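Local structure of flavin-containing monooxygenase (Allium sativum, 6WPU) at residues V147-D150 and K156-V159; E415-L420 and R450-K455; H205-P210 and V228-D233. The protein probably uses bound FAD to oxygenate the sulfur of S-allyl-L-cysteine, as a flavin-dependent S-monooxygenase of garlic. All coordinates share one frame; numbering follows the deposited sequence.

Interaction 1 of 3, residues V147-D150 and K156-V159; sequences VRVD and KWTV
V149 and D150 face V159 and T158 across a beta hairpin, the antiparallel pair formed by strands 144-151 and 157-163; the short segments run at 172° with their axes 4.8 Å apart. D150 and T158 make a hydrogen-bonded pair: D150 N reaches T158 O at 3.0 Å in the carbonyl plane, and T158 N returns to D150 O at 2.8 Å. The neighbouring V149-V159 pair is non-hydrogen-bonded, and there V149 CA lies 3.4 Å from T158 O in a CA-H...O contact. Just upstream, V147 and R148 both face K160, a classic beta bulge.

Apolar packing occupies the face that carries V149 and V159. V149 CG1, anti to the backbone N (chi1 178°), meets the benzene part of the W157 indole, 3.5 Å from W157 CE3, and V176 of strand 175-178 packs against both W157 and V159. The indole nitrogen of W157 bonds S331 OG, which ties the hairpin to a more distant part of the chain.

Polar groups gather on the D150 and T158 face. T158 OG1 is hydrogen-bonded to E152, while R148 and D150, two residues apart on one strand, form a salt bridge of 2.9 Å between R148 NE and D150 OD1.

Interaction 2 of 3, residues E415-L420 and R450-K455; sequences EEWRRL and RETFSK
W417 has its CG between the backbone N and the carbonyl carbon (chi1 66°), and from there the indole lies against T452 and F453; F453 holds its own CG anti to the carbonyl carbon, which lets its CE1 and CZ reach W417 CZ2 and CH2. The motif is plain helix-to-helix packing: the first turn of helix 416-431 rests on the C-terminal part of helix 443-453.

The planes of the six-membered ring of W417 and the F453 ring stand at 86°, with 5.5 Å between centroids. Their closest atoms, W417 CZ2 and F453 CE1, are 3.6 Å apart. Toward the five-membered ring, T452 CG2 comes within 3.5 Å of W417 NE1. The same nitrogen makes a weak hydrogen bond of 3.3 Å to T452 OG1, bent to 129° at the hydrogen; the stronger polar partner of that hydroxyl is A449 O, one turn earlier. E96 of helix 95-98 touches both rings and so adjoins the aromatic pair from a third element.

E415, at the N-cap position of helix 416-431, is gripped side-on by R418, each carboxylate oxygen taking one nitrogen. W417 CH2 lies over one face of the guanidinium, offset toward its rim, and R418 NH1 bonds V97 O and G99 O. R418 NH2 to E415 OE2, at 3.0 Å, uses the syn lone pair of that oxygen.

Interaction 3 of 3, residues H205-P210 and V228-D233; sequences HNYRIP and VDISRD. With SO4 (sulfate ion), chain D.
A short hydrogen bond, 2.6 Å from Y207 OH to D233 OD2, joins a loop to a helix inside the protein. The phenol meets OD2 on the anti side, 33° out of the carboxylate plane, and ring and carboxylate planes stand 87° apart. Y207 belongs to the connection between strands 200-203 and 217-221, and D233 to helix 225-234, so the contact fastens an irregular segment to a helix beside the mixed sheet. That helix follows strand 217-221 after a glycine-containing turn, consistent with the second dinucleotide-binding, Rossmann-like domain of flavin monooxygenases.

Y207 has its CG anti to the backbone N, which extends the phenol toward the helix. I230 CG2 sits over one face of the ring, 4.2 Å from the centroid and 18° off the normal, a CH-pi contact; I209 N lies over the opposite face. M291 of strand 289-292 touches both Y207 and I230, closing the apolar side of the contact against the sheet. P210 packs on the end of the helix segment, its CB 3.2 Å from D233 O.

The carboxylate of D233 is held at both oxygens. A water gives one hydrogen to D233 OD2 and the other to R208 O, each at 2.8 Å, and D233 OD1 is hydrogen-bonded to S88 OG. R208 in turn folds back on its own loop, its NH1 reaching the carbonyls of H205 and Y207.

Farther round the helix, R232 binds a sulfate, probably from the crystallisation liquor, that R90 also holds; the straighter bond is R232 NH1 to sulfate O1.

With phenol and water both donating to OD2, the buried D233 side chain probably remains ionised, its charge stabilised by hydrogen bonds from neutral groups.

Interactions 2 and 3 are buried contacts, whereas interaction 1 is partly buried, with one face of its hairpin polar and the other apolar. No two share a secondary-structure element. Interaction 1 joins neighbouring strands through backbone bonds, interaction 2 packs two helices near the C-terminus mainly through aromatic side chains, and interaction 3 ties a loop to a helix through a buried carboxylate, probably charged. Interactions 1 and 3 lie on opposite sides of the chain's centre, with their own centres about 38 Å apart. All three stand back from FAD: the side chains of I230, V159 and W417 are about 7, 8 and 12 Å from it.

Interaction 1 of 3, residues V147-D150 and K156-V159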
loop_
_atom_site.group_PDB
_atom_site.type_symbol
_atom_site.label_atom_id
_atom_site.label_comp_id
_atom_site.label_asym_id
_atom_site.label_seq_id
_atom_site.Cartn_x
_atom_site.Cartn_y
_atom_site.Cartn_z
ATOM N N VAL A 147 4.022 -15.148 14.025
ATOM C CA VAL A 147 5.274 -15.700 13.507
ATOM C C VAL A 147 5.065 -16.985 12.744
ATOM O O VAL A 147 5.978 -17.409 12.025
ATOM C CB VAL A 147 6.321 -15.920 14.624
ATOM C CG1 VAL A 147 6.749 -14.584 15.235
ATOM C CG2 VAL A 147 5.776 -16.852 15.711
ATOM N N ARG A 148 3.893 -17.610 12.848
ATOM C CA ARG A 148 3.674 -18.878 12.174
ATOM C C ARG A 148 2.180 -19.098 11.981
ATOM O O ARG A 148 1.403 -18.920 12.919
ATOM C CB ARG A 148 4.297 -20.004 12.983
ATOM C CG ARG A 148 4.513 -21.265 12.229
ATOM C CD ARG A 148 5.304 -22.241 13.073
ATOM N NE ARG A 148 5.313 -23.569 12.479
ATOM C CZ ARG A 148 6.168 -23.962 11.540
ATOM N NH1 ARG A 148 7.093 -23.124 11.083
ATOM N NH2 ARG A 148 6.095 -25.198 11.055
ATOM N N VAL A 149 1.790 -19.470 10.762
ATOM C CA VAL A 149 0.413 -19.794 10.413
ATOM C C VAL A 149 0.434 -21.130 9.686
ATOM O O VAL A 149 1.030 -21.238 8.606
ATOM C CB VAL A 149 -0.227 -18.706 9.535
ATOM C CG1 VAL A 149 -1.648 -19.082 9.153
ATOM C CG2 VAL A 149 -0.229 -17.371 10.261
ATOM N N ASP A 150 -0.200 -22.148 10.279
ATOM C CA ASP A 150 -0.147 -23.513 9.769
ATOM C C ASP A 150 -1.546 -24.094 9.646
ATOM O O ASP A 150 -2.399 -23.888 10.516
ATOM C CB ASP A 150 0.675 -24.448 10.671
ATOM C CG ASP A 150 2.121 -24.044 10.768
ATOM O OD1 ASP A 150 2.515 -23.556 11.842
ATOM O OD2 ASP A 150 2.861 -24.213 9.776
ATOM N N LYS A 156 -8.546 -26.591 9.638
ATOM C CA LYS A 156 -8.430 -25.448 10.529
ATOM C C LYS A 156 -7.002 -24.892 10.498
ATOM O O LYS A 156 -6.069 -25.514 9.981
ATOM C CB LYS A 156 -8.836 -25.840 11.947
ATOM C CG LYS A 156 -10.196 -26.547 12.018
ATOM C CD LYS A 156 -11.257 -25.780 11.237
ATOM C CE LYS A 156 -12.664 -26.376 11.407
ATOM N NZ LYS A 156 -13.679 -25.555 10.663
ATOM N N TRP A 157 -6.835 -23.700 11.060
ATOM C CA TRP A 157 -5.555 -23.016 11.047
ATOM C C TRP A 157 -5.117 -22.741 12.474
ATOM O O TRP A 157 -5.948 -22.463 13.343
ATOM C CB TRP A 157 -5.643 -21.701 10.263
ATOM C CG TRP A 157 -5.826 -21.909 8.780
ATOM C CD1 TRP A 157 -7.004 -22.096 8.106
ATOM C CD2 TRP A 157 -4.789 -21.963 7.794
ATOM N NE1 TRP A 157 -6.763 -22.258 6.760
ATOM C CE2 TRP A 157 -5.411 -22.179 6.541
ATOM C CE3 TRP A 157 -3.393 -21.849 7.847
ATOM C CZ2 TRP A 157 -4.683 -22.288 5.351
ATOM C CZ3 TRP A 157 -2.673 -21.952 6.673
ATOM C CH2 TRP A 157 -3.323 -22.165 5.437
ATOM N N THR A 158 -3.814 -22.822 12.708
ATOM C CA THR A 158 -3.213 -22.406 13.964
ATOM C C THR A 158 -2.366 -21.174 13.695
ATOM O O THR A 158 -1.504 -21.195 12.813
ATOM C CB THR A 158 -2.369 -23.520 14.578
ATOM O OG1 THR A 158 -3.215 -24.644 14.864
ATOM C CG2 THR A 158 -1.733 -23.039 15.867
ATOM N N VAL A 159 -2.643 -20.104 14.431
ATOM C CA VAL A 159 -1.844 -18.891 14.405
ATOM C C VAL A 159 -1.003 -18.855 15.670
ATOM O O VAL A 159 -1.538 -18.876 16.784
ATOM C CB VAL A 159 -2.729 -17.643 14.299
ATOM C CG1 VAL A 159 -1.853 -16.375 14.270
ATOM C CG2 VAL A 159 -3.607 -17.736 13.052
#

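Interaction 2 of 3, residues E415-L420 and R450-K455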
loop_
_atom_site.group_PDB
_atom_site.type_symbol
_atom_site.label_atom_id
_atom_site.label_comp_id
_atom_site.label_asym_id
_atom_site.label_seq_id
_atom_site.Cartn_x
_atom_site.Cartn_y
_atom_site.Cartn_z
ATOM N N GLU A 415 -19.498 5.342 -6.375
ATOM C CA GLU A 415 -20.178 6.549 -6.828
ATOM C C GLU A 415 -19.489 7.111 -8.069
ATOM O O GLU A 415 -18.273 6.977 -8.249
ATOM C CB GLU A 415 -20.197 7.608 -5.718
ATOM C CG GLU A 415 -20.619 7.138 -4.328
ATOM C CD GLU A 415 -19.428 6.703 -3.477
ATOM O OE1 GLU A 415 -18.482 6.104 -4.037
ATOM O OE2 GLU A 415 -19.427 6.976 -2.254
ATOM N N GLU A 416 -20.281 7.752 -8.933
ATOM C CA GLU A 416 -19.722 8.325 -10.156
ATOM C C GLU A 416 -18.761 9.463 -9.851
ATOM O O GLU A 416 -17.711 9.583 -10.496
ATOM C CB GLU A 416 -20.836 8.814 -11.085
ATOM C CG GLU A 416 -21.379 7.742 -11.998
ATOM C CD GLU A 416 -22.506 6.964 -11.359
ATOM O OE1 GLU A 416 -22.952 7.375 -10.266
ATOM O OE2 GLU A 416 -22.941 5.948 -11.953
ATOM N N TRP A 417 -19.101 10.313 -8.875
ATOM C CA TRP A 417 -18.194 11.391 -8.502
ATOM C C TRP A 417 -16.837 10.848 -8.054
ATOM O O TRP A 417 -15.810 11.507 -8.249
ATOM C CB TRP A 417 -18.824 12.267 -7.408
ATOM C CG TRP A 417 -19.038 11.581 -6.085
ATOM C CD1 TRP A 417 -20.221 11.121 -5.590
ATOM C CD2 TRP A 417 -18.038 11.279 -5.082
ATOM N NE1 TRP A 417 -20.027 10.550 -4.350
ATOM C CE2 TRP A 417 -18.700 10.632 -4.017
ATOM C CE3 TRP A 417 -16.652 11.499 -4.985
ATOM C CZ2 TRP A 417 -18.024 10.189 -2.872
ATOM C CZ3 TRP A 417 -15.978 11.051 -3.852
ATOM C CH2 TRP A 417 -16.667 10.409 -2.808
ATOM N N ARG A 418 -16.808 9.643 -7.479
ATOM C CA ARG A 418 -15.550 9.091 -6.993
ATOM C C ARG A 418 -14.700 8.584 -8.147
ATOM O O ARG A 418 -13.475 8.758 -8.139
ATOM C CB ARG A 418 -15.807 7.978 -5.968
ATOM C CG ARG A 418 -14.643 7.763 -4.982
ATOM C CD ARG A 418 -14.820 6.508 -4.112
ATOM N NE ARG A 418 -15.887 6.579 -3.113
ATOM C CZ ARG A 418 -15.688 6.670 -1.797
ATOM N NH1 ARG A 418 -14.446 6.718 -1.318
ATOM N NH2 ARG A 418 -16.729 6.701 -0.955
ATOM N N ARG A 419 -15.334 7.973 -9.154
ATOM C CA ARG A 419 -14.603 7.621 -10.368
ATOM C C ARG A 419 -14.025 8.864 -11.027
ATOM O O ARG A 419 -12.855 8.887 -11.427
ATOM C CB ARG A 419 -15.511 6.872 -11.342
ATOM C CG ARG A 419 -15.738 5.389 -11.023
ATOM C CD ARG A 419 -16.716 4.806 -12.022
ATOM N NE ARG A 419 -17.020 3.389 -11.815
ATOM C CZ ARG A 419 -16.380 2.402 -12.433
ATOM N NH1 ARG A 419 -15.386 2.680 -13.274
ATOM N NH2 ARG A 419 -16.715 1.145 -12.200
ATOM N N LEU A 420 -14.836 9.923 -11.129
ATOM C CA LEU A 420 -14.401 11.131 -11.817
ATOM C C LEU A 420 -13.305 11.857 -11.037
ATOM O O LEU A 420 -12.351 12.371 -11.634
ATOM C CB LEU A 420 -15.599 12.050 -12.067
ATOM C CG LEU A 420 -16.660 11.520 -13.033
ATOM C CD1 LEU A 420 -17.860 12.455 -13.088
ATOM C CD2 LEU A 420 -16.067 11.294 -14.426
ATOM N N ARG A 450 -20.158 15.572 -1.190
ATOM C CA ARG A 450 -20.755 15.973 0.077
ATOM C C ARG A 450 -22.253 15.701 0.099
ATOM O O ARG A 450 -22.826 15.497 1.175
ATOM C CB ARG A 450 -20.467 17.448 0.352
ATOM C CG ARG A 450 -18.975 17.769 0.422
ATOM C CD ARG A 450 -18.704 19.128 1.046
ATOM N NE ARG A 450 -17.297 19.505 0.935
ATOM C CZ ARG A 450 -16.808 20.693 1.285
ATOM N NH1 ARG A 450 -17.610 21.631 1.774
ATOM N NH2 ARG A 450 -15.516 20.944 1.145
ATOM N N GLU A 451 -22.902 15.684 -1.068
ATOM C CA GLU A 451 -24.306 15.289 -1.114
ATOM C C GLU A 451 -24.474 13.847 -0.656
ATOM O O GLU A 451 -25.293 13.553 0.223
ATOM C CB GLU A 451 -24.877 15.480 -2.520
ATOM C CG GLU A 451 -25.683 16.751 -2.684
ATOM C CD GLU A 451 -26.559 17.034 -1.472
ATOM O OE1 GLU A 451 -26.213 17.947 -0.693
ATOM O OE2 GLU A 451 -27.582 16.340 -1.288
ATOM N N THR A 452 -23.695 12.931 -1.232
ATOM C CA THR A 452 -23.822 11.534 -0.835
ATOM C C THR A 452 -23.403 11.313 0.610
ATOM O O THR A 452 -23.862 10.347 1.228
ATOM C CB THR A 452 -22.995 10.632 -1.749
ATOM O OG1 THR A 452 -21.605 10.853 -1.492
ATOM C CG2 THR A 452 -23.282 10.924 -3.218
ATOM N N PHE A 453 -22.559 12.191 1.172
ATOM C CA PHE A 453 -22.093 11.991 2.542
ATOM C C PHE A 453 -23.173 12.306 3.574
ATOM O O PHE A 453 -23.057 11.860 4.720
ATOM C CB PHE A 453 -20.852 12.849 2.827
ATOM C CG PHE A 453 -19.625 12.471 2.017
ATOM C CD1 PHE A 453 -19.542 11.249 1.360
ATOM C CD2 PHE A 453 -18.545 13.339 1.938
ATOM C CE1 PHE A 453 -18.409 10.909 0.626
ATOM C CE2 PHE A 453 -17.398 13.009 1.204
ATOM C CZ PHE A 453 -17.330 11.791 0.552
ATOM N N SER A 454 -24.210 13.063 3.194
ATOM C CA SER A 454 -25.244 13.491 4.137
ATOM C C SER A 454 -25.846 12.326 4.908
ATOM O O SER A 454 -26.028 12.406 6.130
ATOM C CB SER A 454 -26.348 14.237 3.395
ATOM O OG SER A 454 -25.794 15.134 2.452
ATOM N N LYS A 455 -26.158 11.230 4.217
ATOM C CA LYS A 455 -26.821 10.113 4.881
ATOM C C LYS A 455 -25.991 9.509 6.012
ATOM O O LYS A 455 -26.532 8.726 6.799
ATOM C CB LYS A 455 -27.186 9.037 3.854
ATOM C CG LYS A 455 -26.076 8.047 3.542
ATOM C CD LYS A 455 -26.556 6.961 2.586
ATOM C CE LYS A 455 -26.709 7.505 1.183
ATOM N NZ LYS A 455 -25.416 8.060 0.687
#

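Interaction 3 of 3, residues H205-P210 and V228-D233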
loop_
_atom_site.group_PDB
_atom_site.type_symbol
_atom_site.label_atom_id
_atom_site.label_comp_id
_atom_site.label_asym_id
_atom_site.label_seq_id
_atom_site.Cartn_x
_atom_site.Cartn_y
_atom_site.Cartn_z
ATOM N N HIS A 205 12.383 3.892 1.899
ATOM C CA HIS A 205 11.750 3.380 3.111
ATOM C C HIS A 205 12.298 4.067 4.353
ATOM O O HIS A 205 11.588 4.207 5.351
ATOM C CB HIS A 205 11.960 1.872 3.220
ATOM C CG HIS A 205 11.377 1.266 4.461
ATOM N ND1 HIS A 205 10.019 1.233 4.706
ATOM C CD2 HIS A 205 11.966 0.638 5.508
ATOM C CE1 HIS A 205 9.800 0.631 5.862
ATOM N NE2 HIS A 205 10.961 0.249 6.364
ATOM N N ASN A 206 13.541 4.535 4.302
ATOM C CA ASN A 206 14.154 5.195 5.441
ATOM C C ASN A 206 14.187 6.714 5.293
ATOM O O ASN A 206 14.845 7.390 6.091
ATOM C CB ASN A 206 15.559 4.627 5.662
ATOM C CG ASN A 206 15.519 3.152 6.021
ATOM O OD1 ASN A 206 14.840 2.766 6.971
ATOM N ND2 ASN A 206 16.213 2.321 5.253
ATOM N N TYR A 207 13.473 7.273 4.311
ATOM C CA TYR A 207 13.476 8.722 4.150
ATOM C C TYR A 207 12.452 9.339 5.094
ATOM O O TYR A 207 11.295 8.906 5.137
ATOM C CB TYR A 207 13.179 9.146 2.705
ATOM C CG TYR A 207 13.097 10.658 2.647
ATOM C CD1 TYR A 207 14.258 11.442 2.794
ATOM C CD2 TYR A 207 11.876 11.307 2.546
ATOM C CE1 TYR A 207 14.194 12.829 2.791
ATOM C CE2 TYR A 207 11.799 12.709 2.548
ATOM C CZ TYR A 207 12.968 13.455 2.675
ATOM O OH TYR A 207 12.912 14.820 2.686
ATOM N N ARG A 208 12.873 10.356 5.849
ATOM C CA ARG A 208 11.971 11.004 6.796
ATOM C C ARG A 208 11.906 12.514 6.618
ATOM O O ARG A 208 10.809 13.085 6.572
ATOM C CB ARG A 208 12.387 10.696 8.235
ATOM C CG ARG A 208 12.231 9.211 8.606
ATOM C CD ARG A 208 10.779 8.737 8.475
ATOM N NE ARG A 208 10.703 7.343 8.883
ATOM C CZ ARG A 208 10.734 6.317 8.042
ATOM N NH1 ARG A 208 10.797 6.525 6.721
ATOM N NH2 ARG A 208 10.682 5.081 8.530
ATOM N N ILE A 209 13.066 13.175 6.540
ATOM C CA ILE A 209 13.129 14.633 6.598
ATOM C C ILE A 209 14.237 15.130 5.677
ATOM O O ILE A 209 15.193 14.395 5.398
ATOM C CB ILE A 209 13.342 15.140 8.042
ATOM C CG1 ILE A 209 14.616 14.543 8.657
ATOM C CG2 ILE A 209 12.098 14.864 8.894
ATOM C CD1 ILE A 209 15.166 15.335 9.877
ATOM N N PRO A 210 14.146 16.363 5.185
ATOM C CA PRO A 210 15.126 16.839 4.199
ATOM C C PRO A 210 16.356 17.516 4.791
ATOM O O PRO A 210 17.356 17.656 4.080
ATOM C CB PRO A 210 14.314 17.831 3.357
ATOM C CG PRO A 210 13.297 18.385 4.332
ATOM C CD PRO A 210 12.982 17.264 5.310
ATOM N N VAL A 228 8.610 11.992 -7.099
ATOM C CA VAL A 228 8.628 13.435 -7.295
ATOM C C VAL A 228 8.354 14.165 -5.980
ATOM O O VAL A 228 8.966 15.202 -5.699
ATOM C CB VAL A 228 7.630 13.834 -8.398
ATOM C CG1 VAL A 228 7.696 15.319 -8.653
ATOM C CG2 VAL A 228 7.936 13.076 -9.676
ATOM N N ASP A 229 7.432 13.641 -5.158
ATOM C CA ASP A 229 7.156 14.228 -3.845
ATOM C C ASP A 229 8.416 14.275 -2.985
ATOM O O ASP A 229 8.717 15.290 -2.346
ATOM C CB ASP A 229 6.073 13.416 -3.103
ATOM C CG ASP A 229 4.663 13.751 -3.543
ATOM O OD1 ASP A 229 4.424 14.867 -4.053
ATOM O OD2 ASP A 229 3.775 12.884 -3.365
ATOM N N ILE A 230 9.132 13.157 -2.905
ATOM C CA ILE A 230 10.326 13.124 -2.078
ATOM C C ILE A 230 11.381 14.070 -2.634
ATOM O O ILE A 230 12.008 14.830 -1.882
ATOM C CB ILE A 230 10.842 11.683 -1.962
ATOM C CG1 ILE A 230 9.878 10.872 -1.088
ATOM C CG2 ILE A 230 12.264 11.680 -1.399
ATOM C CD1 ILE A 230 10.355 9.479 -0.760
ATOM N N SER A 231 11.564 14.063 -3.964
ATOM C CA SER A 231 12.501 14.982 -4.613
ATOM C C SER A 231 12.205 16.425 -4.242
ATOM O O SER A 231 13.117 17.189 -3.896
ATOM C CB SER A 231 12.443 14.813 -6.131
ATOM O OG SER A 231 12.768 13.483 -6.486
ATOM N N ARG A 232 10.931 16.826 -4.322
ATOM C CA ARG A 232 10.592 18.203 -3.975
ATOM C C ARG A 232 10.865 18.478 -2.499
ATOM O O ARG A 232 11.336 19.567 -2.142
ATOM C CB ARG A 232 9.130 18.486 -4.326
ATOM C CG ARG A 232 8.873 18.507 -5.828
ATOM C CD ARG A 232 7.528 19.118 -6.176
ATOM N NE ARG A 232 6.443 18.376 -5.558
ATOM C CZ ARG A 232 5.694 18.836 -4.563
ATOM N NH1 ARG A 232 5.890 20.065 -4.085
ATOM N NH2 ARG A 232 4.741 18.068 -4.057
ATOM N N ASP A 233 10.594 17.493 -1.634
ATOM C CA ASP A 233 10.883 17.640 -0.212
ATOM C C ASP A 233 12.379 17.811 0.019
ATOM O O ASP A 233 12.806 18.737 0.712
ATOM C CB ASP A 233 10.345 16.423 0.551
ATOM C CG ASP A 233 10.116 16.703 2.025
ATOM O OD1 ASP A 233 9.455 17.716 2.358
ATOM O OD2 ASP A 233 10.572 15.895 2.861
HETATM S S SO4 D . 3.001 20.025 -1.601
HETATM O O1 SO4 D . 4.205 20.846 -1.757
HETATM O O2 SO4 D . 1.970 20.533 -2.504
HETATM O O3 SO4 D . 3.289 18.644 -1.969
HETATM O O4 SO4 D . 2.561 20.051 -0.202
HETATM O O HOH W 1 9.561 15.255 5.423
#